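Long-range contacts in peptidase M42 (Thaumarchaeota archaeon SCGC AB-539-E09, PDB 5DS0), which probably acts as a metal-dependent aminopeptidase of the M42 family, carrying a pair of cobalt ions in its active site and assembling into a twelve-chain TET particle: residues T67-F72 against G176-D181; T12-F17 against D181-F186; G18-E23 against Q213-L218. All blocks are in the same frame, centred on the assembly; numbering follows the deposited sequence.

Contact 1 (T67-F72 against G176-D181); sequences TDEVGF and GKAFDD. With CO (cobalt (II) ion), chain U; CO (cobalt (II) ion), chain T.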
ATOM      1  N   THR C  67     -21.615 -39.282  11.058  1.00 37.29           N
ATOM      2  CA  THR C  67     -22.846 -38.683  11.536  1.00 36.35           C
ATOM      3  C   THR C  67     -22.623 -37.387  12.279  1.00 35.57           C
ATOM      4  O   THR C  67     -23.589 -36.720  12.656  1.00 35.15           O
ATOM      5  CB  THR C  67     -23.581 -39.622  12.476  1.00 37.12           C
ATOM      6  OG1 THR C  67     -22.682 -40.037  13.515  1.00 38.14           O
ATOM      7  CG2 THR C  67     -24.091 -40.823  11.725  1.00 37.67           C
ATOM      8  N   ASP C  68     -21.375 -37.030  12.541  1.00 35.64           N
ATOM      9  CA  ASP C  68     -21.115 -35.715  13.124  1.00 35.54           C
ATOM     10  C   ASP C  68     -21.333 -34.643  12.070  1.00 35.57           C
ATOM     11  O   ASP C  68     -21.134 -34.875  10.876  1.00 36.16           O
ATOM     12  CB  ASP C  68     -19.726 -35.605  13.774  1.00 35.59           C
ATOM     13  CG  ASP C  68     -18.587 -35.693  12.783  1.00 35.62           C
ATOM     14  OD1 ASP C  68     -18.610 -36.589  11.912  1.00 35.77           O
ATOM     15  OD2 ASP C  68     -17.637 -34.890  12.902  1.00 35.82           O
ATOM     16  N   GLU C  69     -21.789 -33.488  12.526  1.00 36.12           N
ATOM     17  CA  GLU C  69     -21.996 -32.324  11.680  1.00 36.39           C
ATOM     18  C   GLU C  69     -21.129 -31.188  12.189  1.00 35.95           C
ATOM     19  O   GLU C  69     -20.762 -31.122  13.362  1.00 36.20           O
ATOM     20  CB  GLU C  69     -23.464 -31.886  11.703  1.00 37.42           C
ATOM     21  CG  GLU C  69     -23.978 -31.563  13.112  1.00 38.64           C
ATOM     22  CD  GLU C  69     -25.426 -31.113  13.154  1.00 39.39           C
ATOM     23  OE1 GLU C  69     -25.776 -30.173  12.387  1.00 40.49           O
ATOM     24  OE2 GLU C  69     -26.193 -31.688  13.961  1.00 39.15           O
ATOM     25  N   VAL C  70     -20.821 -30.256  11.314  1.00 35.14           N
ATOM     26  CA  VAL C  70     -20.135 -29.070  11.773  1.00 34.28           C
ATOM     27  C   VAL C  70     -21.037 -28.365  12.768  1.00 33.04           C
ATOM     28  O   VAL C  70     -22.256 -28.403  12.645  1.00 31.50           O
ATOM     29  CB  VAL C  70     -19.734 -28.144  10.618  1.00 34.24           C
ATOM     30  CG1 VAL C  70     -18.708 -28.850   9.732  1.00 34.71           C
ATOM     31  CG2 VAL C  70     -20.941 -27.692   9.810  1.00 33.48           C
ATOM     32  N   GLY C  71     -20.409 -27.753  13.764  1.00 32.80           N
ATOM     33  CA  GLY C  71     -21.127 -27.092  14.841  1.00 32.39           C
ATOM     34  C   GLY C  71     -20.251 -26.115  15.595  1.00 31.84           C
ATOM     35  O   GLY C  71     -19.289 -25.586  15.062  1.00 30.71           O
ATOM     36  N   PHE C  72     -20.623 -25.843  16.839  1.00 32.24           N
ATOM     37  CA  PHE C  72     -19.853 -24.930  17.690  1.00 32.31           C
ATOM     38  C   PHE C  72     -19.893 -25.430  19.130  1.00 32.82           C
ATOM     39  O   PHE C  72     -20.619 -26.376  19.453  1.00 33.49           O
ATOM     40  CB  PHE C  72     -20.399 -23.496  17.627  1.00 31.49           C
ATOM     41  CG  PHE C  72     -20.889 -23.092  16.276  1.00 31.04           C
ATOM     42  CD1 PHE C  72     -22.184 -23.370  15.884  1.00 30.75           C
ATOM     43  CD2 PHE C  72     -20.053 -22.458  15.381  1.00 31.02           C
ATOM     44  CE1 PHE C  72     -22.641 -23.014  14.626  1.00 30.18           C
ATOM     45  CE2 PHE C  72     -20.506 -22.104  14.120  1.00 30.69           C
ATOM     46  CZ  PHE C  72     -21.803 -22.376  13.746  1.00 30.08           C
ATOM     47  N   GLY C 176     -31.982 -28.928   4.010  1.00 32.92           N
ATOM     48  CA  GLY C 176     -31.724 -28.996   5.431  1.00 32.32           C
ATOM     49  C   GLY C 176     -30.252 -29.032   5.745  1.00 31.90           C
ATOM     50  O   GLY C 176     -29.411 -28.742   4.896  1.00 32.46           O
ATOM     51  N   LYS C 177     -29.931 -29.316   7.000  1.00 32.26           N
ATOM     52  CA  LYS C 177     -28.537 -29.296   7.451  1.00 31.87           C
ATOM     53  C   LYS C 177     -28.015 -30.707   7.583  1.00 31.50           C
ATOM     54  O   LYS C 177     -28.754 -31.676   7.440  1.00 31.41           O
ATOM     55  CB  LYS C 177     -28.415 -28.594   8.796  1.00 32.16           C
ATOM     56  CG  LYS C 177     -28.963 -29.400   9.972  1.00 32.77           C
ATOM     57  CD  LYS C 177     -28.747 -28.680  11.288  1.00 33.01           C
ATOM     58  CE  LYS C 177     -29.486 -29.348  12.430  1.00 33.59           C
ATOM     59  NZ  LYS C 177     -28.735 -30.528  12.918  1.00 34.27           N
ATOM     60  N   ALA C 178     -26.718 -30.802   7.831  1.00 31.12           N
ATOM     61  CA  ALA C 178     -26.064 -32.056   8.182  1.00 31.15           C
ATOM     62  C   ALA C 178     -26.091 -33.146   7.116  1.00 31.39           C
ATOM     63  O   ALA C 178     -25.795 -34.303   7.422  1.00 32.36           O
ATOM     64  CB  ALA C 178     -26.626 -32.581   9.493  1.00 31.49           C
ATOM     65  N   PHE C 179     -26.409 -32.807   5.867  1.00 31.40           N
ATOM     66  CA  PHE C 179     -26.293 -33.794   4.803  1.00 31.33           C
ATOM     67  C   PHE C 179     -24.894 -34.404   4.839  1.00 30.69           C
ATOM     68  O   PHE C 179     -24.750 -35.596   4.639  1.00 31.39           O
ATOM     69  CB  PHE C 179     -26.563 -33.191   3.436  1.00 31.63           C
ATOM     70  CG  PHE C 179     -28.001 -32.837   3.201  1.00 32.29           C
ATOM     71  CD1 PHE C 179     -29.008 -33.737   3.484  1.00 32.91           C
ATOM     72  CD2 PHE C 179     -28.344 -31.616   2.657  1.00 32.55           C
ATOM     73  CE1 PHE C 179     -30.328 -33.415   3.254  1.00 32.92           C
ATOM     74  CE2 PHE C 179     -29.666 -31.292   2.424  1.00 32.67           C
ATOM     75  CZ  PHE C 179     -30.657 -32.189   2.734  1.00 32.90           C
ATOM     76  N   ASP C 180     -23.887 -33.578   5.105  1.00 29.65           N
ATOM     77  CA  ASP C 180     -22.530 -34.029   5.310  1.00 29.19           C
ATOM     78  C   ASP C 180     -22.414 -34.439   6.760  1.00 29.86           C
ATOM     79  O   ASP C 180     -22.313 -33.566   7.618  1.00 30.85           O
ATOM     80  CB  ASP C 180     -21.578 -32.872   5.005  1.00 28.67           C
ATOM     81  CG  ASP C 180     -20.124 -33.219   5.219  1.00 28.31           C
ATOM     82  OD1 ASP C 180     -19.785 -34.418   5.365  1.00 28.36           O
ATOM     83  OD2 ASP C 180     -19.305 -32.269   5.234  1.00 28.04           O
ATOM     84  N   ASP C 181     -22.419 -35.735   7.083  1.00 30.15           N
ATOM     85  CA  ASP C 181     -22.489 -36.841   6.130  1.00 30.11           C
ATOM     86  C   ASP C 181     -23.560 -37.859   6.554  1.00 30.46           C
ATOM     87  O   ASP C 181     -23.381 -39.071   6.441  1.00 30.32           O
ATOM     88  CB  ASP C 181     -21.120 -37.490   6.015  1.00 30.37           C
ATOM     89  CG  ASP C 181     -21.040 -38.558   4.924  1.00 30.52           C
ATOM     90  OD1 ASP C 181     -21.871 -38.560   3.991  1.00 30.61           O
ATOM     91  OD2 ASP C 181     -20.112 -39.385   5.021  1.00 30.67           O
TER
HETATM   92 CO    CO U 402     -17.585 -32.181   5.949  1.00 29.98          CO
HETATM   93 CO    CO T 401     -17.891 -35.048   5.468  1.00 22.75          CO
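E69 and K177 form a salt bridge, with K177 NZ 3.0 Å from E69 OE2. The contact lies beside the two-metal centre of the M42 aminopeptidase fold. NZ stands equally far from the other carboxylate oxygen, so it faces both; the two hydrogen bonds are weak. The two side chains come at a slant to each other. E69 has CG between its backbone N and carbonyl carbon (chi1 58°) and runs on extended, which carries the carboxylate over to the lysine. K177 is extended as far as CE and then turns at its last torsion, bringing NZ back to the acid. Both groups have further partners: R182 makes a second salt bridge to E69 OE2, and the carbonyl of A16 accepts from K177 NZ.

D180 bridges the two cobalt ions, one carboxylate oxygen to each. D180 OD2 binds the chain U ion at 1.9 Å and D180 OD1 the chain T ion at 2.0 Å. H66, E214 and E237 belong to the chain T site; E215 and H325 complete the chain U site. The peptide bond between D180 and D181 is cis, as is known at the bridging aspartate of related di-metal aminopeptidases. D68 stands two residues after the ligand H66, in the His-X-Asp arrangement of the family. Its OD2 is hydrogen-bonded to S20 OG.

Residues 67-72 lead from the metal-bearing sheet to strand 71-77 of the barrel. Their backbone passes A178, at the N-cap position of helix 179-197. The carbonyl oxygens of D68 and D180 lie 3.7 Å apart. The methyl CB of A178 packs 3.9 Å from E69 OE1 and equally close to E69 CB.

Contact 2 (T12-F17 against D181-F186); sequences TLMEAF and DRIGAF
R182 reaches from helix 179-197 to the end of helix 2-15 and donates through NH1 to two carbonyls, L13 O at 2.8 Å and A16 O at 3.0 Å. The chain is extended from CG to NE, which carries NH1 across to helix 2-15. L13 O takes NH1 nearly in line with its C=O bond (161°). A16 O takes it from above the carbonyl plane. Both oxygens lie near the edge of the guanidinium, tilted from its plane. L13 O also accepts A16 N, so two donors grip it. NE and NH2 of R182 turn to the 67-72 loop.

L13 extends the contact along the helix: its CD1 lies 4.2 Å from F186 CB, at the edge of the F186 ring. Selenomethionine M14 bends at its second and third torsions. This brings SE to 3.7 Å from R182 CB and puts CE against I183 CD1.

A leucine in place of R182 would probably leave L13 O without its side-chain donor, A16 O with one donor fewer, and E69 without its arginine partner.

The contact packs the C-terminal end of helix 2-15 on the start of helix 179-197 in the catalytic domain, with an arginine meeting the carbonyls where a helix ends.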
ATOM      1  N   THR C  12     -35.468 -37.097  10.420  1.00 38.41           N
ATOM      2  CA  THR C  12     -35.039 -37.187  11.795  1.00 38.57           C
ATOM      3  C   THR C  12     -33.535 -37.034  11.941  1.00 37.62           C
ATOM      4  O   THR C  12     -33.065 -36.370  12.869  1.00 37.51           O
ATOM      5  CB  THR C  12     -35.507 -38.518  12.385  1.00 39.14           C
ATOM      6  OG1 THR C  12     -36.930 -38.530  12.347  1.00 40.56           O
ATOM      7  CG2 THR C  12     -35.068 -38.680  13.821  1.00 39.08           C
ATOM      8  N   LEU C  13     -32.795 -37.658  11.036  1.00 37.09           N
ATOM      9  CA  LEU C  13     -31.342 -37.511  10.985  1.00 36.90           C
ATOM     10  C   LEU C  13     -30.888 -36.075  10.761  1.00 36.86           C
ATOM     11  O   LEU C  13     -30.093 -35.549  11.528  1.00 37.09           O
ATOM     12  CB  LEU C  13     -30.750 -38.354   9.851  1.00 36.49           C
ATOM     13  CG  LEU C  13     -30.687 -39.865  10.044  1.00 35.68           C
ATOM     14  CD1 LEU C  13     -30.266 -40.514   8.734  1.00 35.40           C
ATOM     15  CD2 LEU C  13     -29.725 -40.218  11.152  1.00 34.94           C
HETATM   16  N   MSE C  14     -31.389 -35.449   9.705  1.00 37.40           N
HETATM   17  CA  MSE C  14     -30.977 -34.092   9.370  1.00 37.54           C
HETATM   18  C   MSE C  14     -31.407 -33.098  10.423  1.00 38.17           C
HETATM   19  O   MSE C  14     -30.831 -32.012  10.505  1.00 39.63           O
HETATM   20  CB  MSE C  14     -31.555 -33.628   8.034  1.00 37.68           C
HETATM   21  CG  MSE C  14     -31.216 -34.493   6.821  1.00 37.47           C
HETATM   22 SE   MSE C  14     -29.404 -35.270   6.853  0.75 37.83          SE
HETATM   23  CE  MSE C  14     -29.834 -36.990   6.005  1.00 37.90           C
ATOM     24  N   GLU C  15     -32.434 -33.427  11.209  1.00 37.34           N
ATOM     25  CA  GLU C  15     -32.907 -32.519  12.248  1.00 37.12           C
ATOM     26  C   GLU C  15     -32.321 -32.812  13.627  1.00 36.22           C
ATOM     27  O   GLU C  15     -32.442 -32.005  14.528  1.00 35.52           O
ATOM     28  CB  GLU C  15     -34.433 -32.519  12.304  1.00 38.24           C
ATOM     29  CG  GLU C  15     -35.079 -31.752  11.154  1.00 39.23           C
ATOM     30  CD  GLU C  15     -36.582 -31.603  11.309  1.00 40.73           C
ATOM     31  OE1 GLU C  15     -37.153 -32.290  12.193  1.00 41.56           O
ATOM     32  OE2 GLU C  15     -37.193 -30.809  10.549  1.00 41.28           O
ATOM     33  N   ALA C  16     -31.669 -33.960  13.775  1.00 35.93           N
ATOM     34  CA  ALA C  16     -31.058 -34.360  15.045  1.00 35.14           C
ATOM     35  C   ALA C  16     -29.916 -33.473  15.455  1.00 35.15           C
ATOM     36  O   ALA C  16     -29.239 -32.866  14.622  1.00 36.13           O
ATOM     37  CB  ALA C  16     -30.565 -35.795  14.960  1.00 34.74           C
ATOM     38  N   PHE C  17     -29.676 -33.441  16.755  1.00 35.24           N
ATOM     39  CA  PHE C  17     -28.547 -32.727  17.334  1.00 34.90           C
ATOM     40  C   PHE C  17     -27.326 -33.645  17.384  1.00 34.53           C
ATOM     41  O   PHE C  17     -27.356 -34.657  18.093  1.00 34.71           O
ATOM     42  CB  PHE C  17     -28.928 -32.287  18.747  1.00 35.16           C
ATOM     43  CG  PHE C  17     -27.931 -31.386  19.403  1.00 35.40           C
ATOM     44  CD1 PHE C  17     -26.770 -31.900  19.964  1.00 35.38           C
ATOM     45  CD2 PHE C  17     -28.170 -30.030  19.503  1.00 35.84           C
ATOM     46  CE1 PHE C  17     -25.858 -31.080  20.586  1.00 35.50           C
ATOM     47  CE2 PHE C  17     -27.259 -29.198  20.121  1.00 36.45           C
ATOM     48  CZ  PHE C  17     -26.096 -29.725  20.661  1.00 36.32           C
ATOM     49  N   ASP C 181     -22.419 -35.735   7.083  1.00 30.15           N
ATOM     50  CA  ASP C 181     -22.489 -36.841   6.130  1.00 30.11           C
ATOM     51  C   ASP C 181     -23.560 -37.859   6.554  1.00 30.46           C
ATOM     52  O   ASP C 181     -23.381 -39.071   6.441  1.00 30.32           O
ATOM     53  CB  ASP C 181     -21.120 -37.490   6.015  1.00 30.37           C
ATOM     54  CG  ASP C 181     -21.040 -38.558   4.924  1.00 30.52           C
ATOM     55  OD1 ASP C 181     -21.871 -38.560   3.991  1.00 30.61           O
ATOM     56  OD2 ASP C 181     -20.112 -39.385   5.021  1.00 30.67           O
ATOM     57  N   ARG C 182     -24.688 -37.347   7.030  1.00 30.94           N
ATOM     58  CA  ARG C 182     -25.786 -38.200   7.450  1.00 31.48           C
ATOM     59  C   ARG C 182     -26.474 -38.788   6.240  1.00 32.52           C
ATOM     60  O   ARG C 182     -27.058 -39.873   6.331  1.00 33.81           O
ATOM     61  CB  ARG C 182     -26.754 -37.447   8.356  1.00 31.01           C
ATOM     62  CG  ARG C 182     -26.154 -37.243   9.741  1.00 30.85           C
ATOM     63  CD  ARG C 182     -26.964 -36.329  10.640  1.00 30.59           C
ATOM     64  NE  ARG C 182     -26.143 -35.807  11.725  1.00 30.53           N
ATOM     65  CZ  ARG C 182     -26.515 -34.849  12.572  1.00 30.85           C
ATOM     66  NH1 ARG C 182     -27.726 -34.314  12.501  1.00 30.91           N
ATOM     67  NH2 ARG C 182     -25.671 -34.426  13.508  1.00 31.24           N
ATOM     68  N   ILE C 183     -26.364 -38.122   5.094  1.00 32.82           N
ATOM     69  CA  ILE C 183     -26.876 -38.701   3.870  1.00 33.62           C
ATOM     70  C   ILE C 183     -26.060 -39.936   3.502  1.00 33.77           C
ATOM     71  O   ILE C 183     -26.616 -40.909   3.000  1.00 35.13           O
ATOM     72  CB  ILE C 183     -26.921 -37.700   2.696  1.00 33.82           C
ATOM     73  CG1 ILE C 183     -27.848 -38.209   1.597  1.00 34.14           C
ATOM     74  CG2 ILE C 183     -25.545 -37.474   2.108  1.00 33.92           C
ATOM     75  CD1 ILE C 183     -29.316 -38.292   2.004  1.00 34.99           C
ATOM     76  N   GLY C 184     -24.758 -39.915   3.770  1.00 33.01           N
ATOM     77  CA  GLY C 184     -23.921 -41.102   3.571  1.00 32.61           C
ATOM     78  C   GLY C 184     -24.295 -42.232   4.520  1.00 32.57           C
ATOM     79  O   GLY C 184     -24.353 -43.397   4.122  1.00 32.94           O
ATOM     80  N   ALA C 185     -24.568 -41.887   5.772  1.00 31.86           N
ATOM     81  CA  ALA C 185     -25.048 -42.855   6.749  1.00 31.49           C
ATOM     82  C   ALA C 185     -26.405 -43.387   6.327  1.00 31.66           C
ATOM     83  O   ALA C 185     -26.681 -44.571   6.452  1.00 31.95           O
ATOM     84  CB  ALA C 185     -25.159 -42.207   8.107  1.00 31.60           C
ATOM     85  N   PHE C 186     -27.247 -42.503   5.802  1.00 31.38           N
ATOM     86  CA  PHE C 186     -28.556 -42.892   5.304  1.00 31.79           C
ATOM     87  C   PHE C 186     -28.444 -43.933   4.204  1.00 32.54           C
ATOM     88  O   PHE C 186     -29.178 -44.912   4.202  1.00 32.96           O
ATOM     89  CB  PHE C 186     -29.304 -41.664   4.784  1.00 31.62           C
ATOM     90  CG  PHE C 186     -30.633 -41.978   4.156  1.00 31.36           C
ATOM     91  CD1 PHE C 186     -31.775 -42.062   4.932  1.00 31.39           C
ATOM     92  CD2 PHE C 186     -30.736 -42.149   2.784  1.00 31.27           C
ATOM     93  CE1 PHE C 186     -32.997 -42.329   4.357  1.00 31.85           C
ATOM     94  CE2 PHE C 186     -31.954 -42.410   2.196  1.00 31.41           C
ATOM     95  CZ  PHE C 186     -33.087 -42.501   2.983  1.00 32.00           C
TER

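Contact 3 (G18-E23 against Q213-L218); sequences GPSGFE and QEEVGL. With CO (cobalt (II) ion), chain U.
S20 and Q213 are the closest backbone neighbours, with CA atoms 4.8 Å apart. Neither segment has regular structure. Residues P19 to F22 form a type II beta turn, closed by F22 N on P19 O at 2.8 Å. G21 takes its third position with phi 93°, which calls for glycine. Residues 213-218 curl from strand 205-211 to L218, at the N-cap position of helix 219-228. Within this curl E214 O accepts both G217 N and L218 N.

E23 ties the two loops together. Its OE1 accepts G21 N at 2.6 Å and Q213 N at 3.1 Å. The two donors come from opposite faces of the carboxylate, each well out of its plane. E23 is bent at its second torsion (chi2 98°), which brings OE1 within reach of both amides. Its side chain crosses that of Q213 at about a right angle, with OE1 also beside Q213 CG. Q213 lies alongside G21.

S20 packs on the following residues of the 213-218 loop. Its CB lies 3.7 Å from V216 CG1, and its OG lies near E215 CB while hydrogen-bonded to D68. I270 of the second subunit packs on S20, Q213 and V216.

E215 starts toward the turn but bends away at chi2, and both its oxygens bind the chain U cobalt, OE2 at 2.2 Å and OE1 at 2.4 Å. E214 belongs to the site of the other cobalt. The neighbouring glutamates E214 and E215 are the Glu-Glu pair characteristic of M42 active sites, where the first probably serves as general base, as in relatives.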
ATOM      1  N   GLY C  18     -26.245 -33.293  16.678  1.00 34.32           N
ATOM      2  CA  GLY C  18     -25.027 -34.101  16.748  1.00 34.27           C
ATOM      3  C   GLY C  18     -23.761 -33.530  16.144  1.00 34.66           C
ATOM      4  O   GLY C  18     -23.269 -34.046  15.140  1.00 35.87           O
ATOM      5  N   PRO C  19     -23.193 -32.486  16.759  1.00 34.61           N
ATOM      6  CA  PRO C  19     -21.929 -31.917  16.281  1.00 34.29           C
ATOM      7  C   PRO C  19     -20.756 -32.796  16.672  1.00 34.43           C
ATOM      8  O   PRO C  19     -20.923 -33.669  17.518  1.00 34.55           O
ATOM      9  CB  PRO C  19     -21.857 -30.574  16.999  1.00 34.60           C
ATOM     10  CG  PRO C  19     -22.627 -30.783  18.253  1.00 34.90           C
ATOM     11  CD  PRO C  19     -23.646 -31.861  18.006  1.00 34.68           C
ATOM     12  N   SER C  20     -19.584 -32.559  16.082  1.00 34.58           N
ATOM     13  CA  SER C  20     -18.416 -33.399  16.346  1.00 35.09           C
ATOM     14  C   SER C  20     -18.167 -33.514  17.841  1.00 36.26           C
ATOM     15  O   SER C  20     -18.084 -32.507  18.531  1.00 36.93           O
ATOM     16  CB  SER C  20     -17.171 -32.850  15.656  1.00 35.11           C
ATOM     17  OG  SER C  20     -17.378 -32.745  14.263  1.00 35.05           O
ATOM     18  N   GLY C  21     -18.047 -34.748  18.337  1.00 36.89           N
ATOM     19  CA  GLY C  21     -17.857 -35.021  19.769  1.00 37.09           C
ATOM     20  C   GLY C  21     -19.130 -35.287  20.560  1.00 36.85           C
ATOM     21  O   GLY C  21     -19.069 -35.750  21.704  1.00 37.30           O
ATOM     22  N   PHE C  22     -20.278 -34.965  19.971  1.00 35.97           N
ATOM     23  CA  PHE C  22     -21.542 -35.067  20.671  1.00 35.96           C
ATOM     24  C   PHE C  22     -22.596 -35.723  19.792  1.00 35.81           C
ATOM     25  O   PHE C  22     -23.693 -35.201  19.633  1.00 36.50           O
ATOM     26  CB  PHE C  22     -22.031 -33.678  21.081  1.00 35.82           C
ATOM     27  CG  PHE C  22     -21.026 -32.856  21.835  1.00 36.39           C
ATOM     28  CD1 PHE C  22     -20.010 -32.191  21.171  1.00 36.29           C
ATOM     29  CD2 PHE C  22     -21.123 -32.707  23.203  1.00 36.99           C
ATOM     30  CE1 PHE C  22     -19.090 -31.419  21.863  1.00 36.71           C
ATOM     31  CE2 PHE C  22     -20.205 -31.932  23.898  1.00 37.64           C
ATOM     32  CZ  PHE C  22     -19.188 -31.283  23.225  1.00 37.13           C
ATOM     33  N   GLU C  23     -22.283 -36.897  19.264  1.00 35.69           N
ATOM     34  CA  GLU C  23     -23.123 -37.526  18.247  1.00 35.37           C
ATOM     35  C   GLU C  23     -24.084 -38.570  18.798  1.00 36.40           C
ATOM     36  O   GLU C  23     -24.656 -39.326  18.030  1.00 35.89           O
ATOM     37  CB  GLU C  23     -22.224 -38.176  17.175  1.00 35.06           C
ATOM     38  CG  GLU C  23     -21.185 -37.219  16.592  1.00 34.94           C
ATOM     39  CD  GLU C  23     -19.779 -37.303  17.194  1.00 35.15           C
ATOM     40  OE1 GLU C  23     -18.766 -36.693  16.712  1.00 34.76           O
ATOM     41  OE2 GLU C  23     -19.694 -37.947  18.233  1.00 35.94           O
ATOM     42  N   GLN C 213     -16.756 -37.840  14.665  1.00 36.01           N
ATOM     43  CA  GLN C 213     -15.617 -36.935  14.639  1.00 36.53           C
ATOM     44  C   GLN C 213     -14.807 -36.892  13.333  1.00 36.30           C
ATOM     45  O   GLN C 213     -13.597 -36.717  13.376  1.00 36.19           O
ATOM     46  CB  GLN C 213     -14.693 -37.245  15.834  1.00 36.92           C
ATOM     47  CG  GLN C 213     -15.354 -36.946  17.169  1.00 36.65           C
ATOM     48  CD  GLN C 213     -14.405 -37.018  18.342  1.00 36.70           C
ATOM     49  OE1 GLN C 213     -13.316 -36.436  18.339  1.00 37.01           O
ATOM     50  NE2 GLN C 213     -14.836 -37.696  19.377  1.00 37.11           N
ATOM     51  N   GLU C 214     -15.469 -37.014  12.181  1.00 36.48           N
ATOM     52  CA  GLU C 214     -14.798 -36.795  10.887  1.00 36.31           C
ATOM     53  C   GLU C 214     -14.408 -35.339  10.720  1.00 35.76           C
ATOM     54  O   GLU C 214     -13.302 -35.043  10.292  1.00 35.50           O
ATOM     55  CB  GLU C 214     -15.700 -37.177   9.714  1.00 37.26           C
ATOM     56  CG  GLU C 214     -15.032 -37.258   8.332  1.00 38.16           C
ATOM     57  CD  GLU C 214     -14.968 -35.950   7.509  1.00 39.40           C
ATOM     58  OE1 GLU C 214     -15.837 -35.040   7.622  1.00 42.00           O
ATOM     59  OE2 GLU C 214     -14.030 -35.829   6.690  1.00 39.67           O
ATOM     60  N   GLU C 215     -15.312 -34.425  11.073  1.00 35.96           N
ATOM     61  CA  GLU C 215     -15.140 -33.016  10.731  1.00 36.69           C
ATOM     62  C   GLU C 215     -13.986 -32.348  11.506  1.00 36.70           C
ATOM     63  O   GLU C 215     -13.576 -31.247  11.148  1.00 36.19           O
ATOM     64  CB  GLU C 215     -16.449 -32.218  10.911  1.00 36.66           C
ATOM     65  CG  GLU C 215     -17.618 -32.695  10.059  1.00 37.03           C
ATOM     66  CD  GLU C 215     -17.565 -32.272   8.580  1.00 37.34           C
ATOM     67  OE1 GLU C 215     -16.480 -31.950   8.089  1.00 37.16           O
ATOM     68  OE2 GLU C 215     -18.622 -32.256   7.890  1.00 37.16           O
ATOM     69  N   VAL C 216     -13.474 -33.016  12.540  1.00 36.66           N
ATOM     70  CA  VAL C 216     -12.370 -32.482  13.345  1.00 37.23           C
ATOM     71  C   VAL C 216     -11.057 -33.271  13.203  1.00 38.14           C
ATOM     72  O   VAL C 216     -10.122 -33.016  13.957  1.00 40.15           O
ATOM     73  CB  VAL C 216     -12.720 -32.367  14.870  1.00 36.51           C
ATOM     74  CG1 VAL C 216     -13.853 -31.390  15.099  1.00 36.19           C
ATOM     75  CG2 VAL C 216     -13.056 -33.718  15.478  1.00 36.71           C
ATOM     76  N   GLY C 217     -10.958 -34.189  12.243  1.00 37.68           N
ATOM     77  CA  GLY C 217      -9.695 -34.910  12.012  1.00 37.84           C
ATOM     78  C   GLY C 217      -9.782 -36.408  11.751  1.00 38.50           C
ATOM     79  O   GLY C 217      -8.822 -37.149  12.032  1.00 41.33           O
ATOM     80  N   LEU C 218     -10.901 -36.869  11.194  1.00 37.78           N
ATOM     81  CA  LEU C 218     -11.074 -38.276  10.785  1.00 37.23           C
ATOM     82  C   LEU C 218     -10.857 -39.254  11.951  1.00 36.46           C
ATOM     83  O   LEU C 218     -10.306 -40.342  11.778  1.00 36.65           O
ATOM     84  CB  LEU C 218     -10.154 -38.606   9.591  1.00 36.90           C
ATOM     85  CG  LEU C 218     -10.003 -37.506   8.535  1.00 36.81           C
ATOM     86  CD1 LEU C 218      -8.971 -37.903   7.481  1.00 36.94           C
ATOM     87  CD2 LEU C 218     -11.349 -37.173   7.903  1.00 36.75           C
TER
HETATM   88 CO    CO U 402     -17.585 -32.181   5.949  1.00 29.98          CO

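In the fold
Contacts 1 and 2 have centres about 7 Å apart and share D181 on helix 179-197. R182 joins them: its NH2 lies 2.8 Å from E69 OE2 and its NE 2.9 Å from T67 O. Contact 3 is centred about 9 Å from the centre of contact 1. The D68 OD2 to S20 OG distance of 2.6 Å links them, and D180 and E215 bind the same cobalt ion, chain U. The centres of contacts 2 and 3 are about 13 Å apart, but F17 leads into G18, and R182 NH2 packs 2.9 Å from G18 O. Contacts 1 and 3 supply metal ligands; contact 2 holds none, and the I183 side chain is about 9 Å from a cobalt.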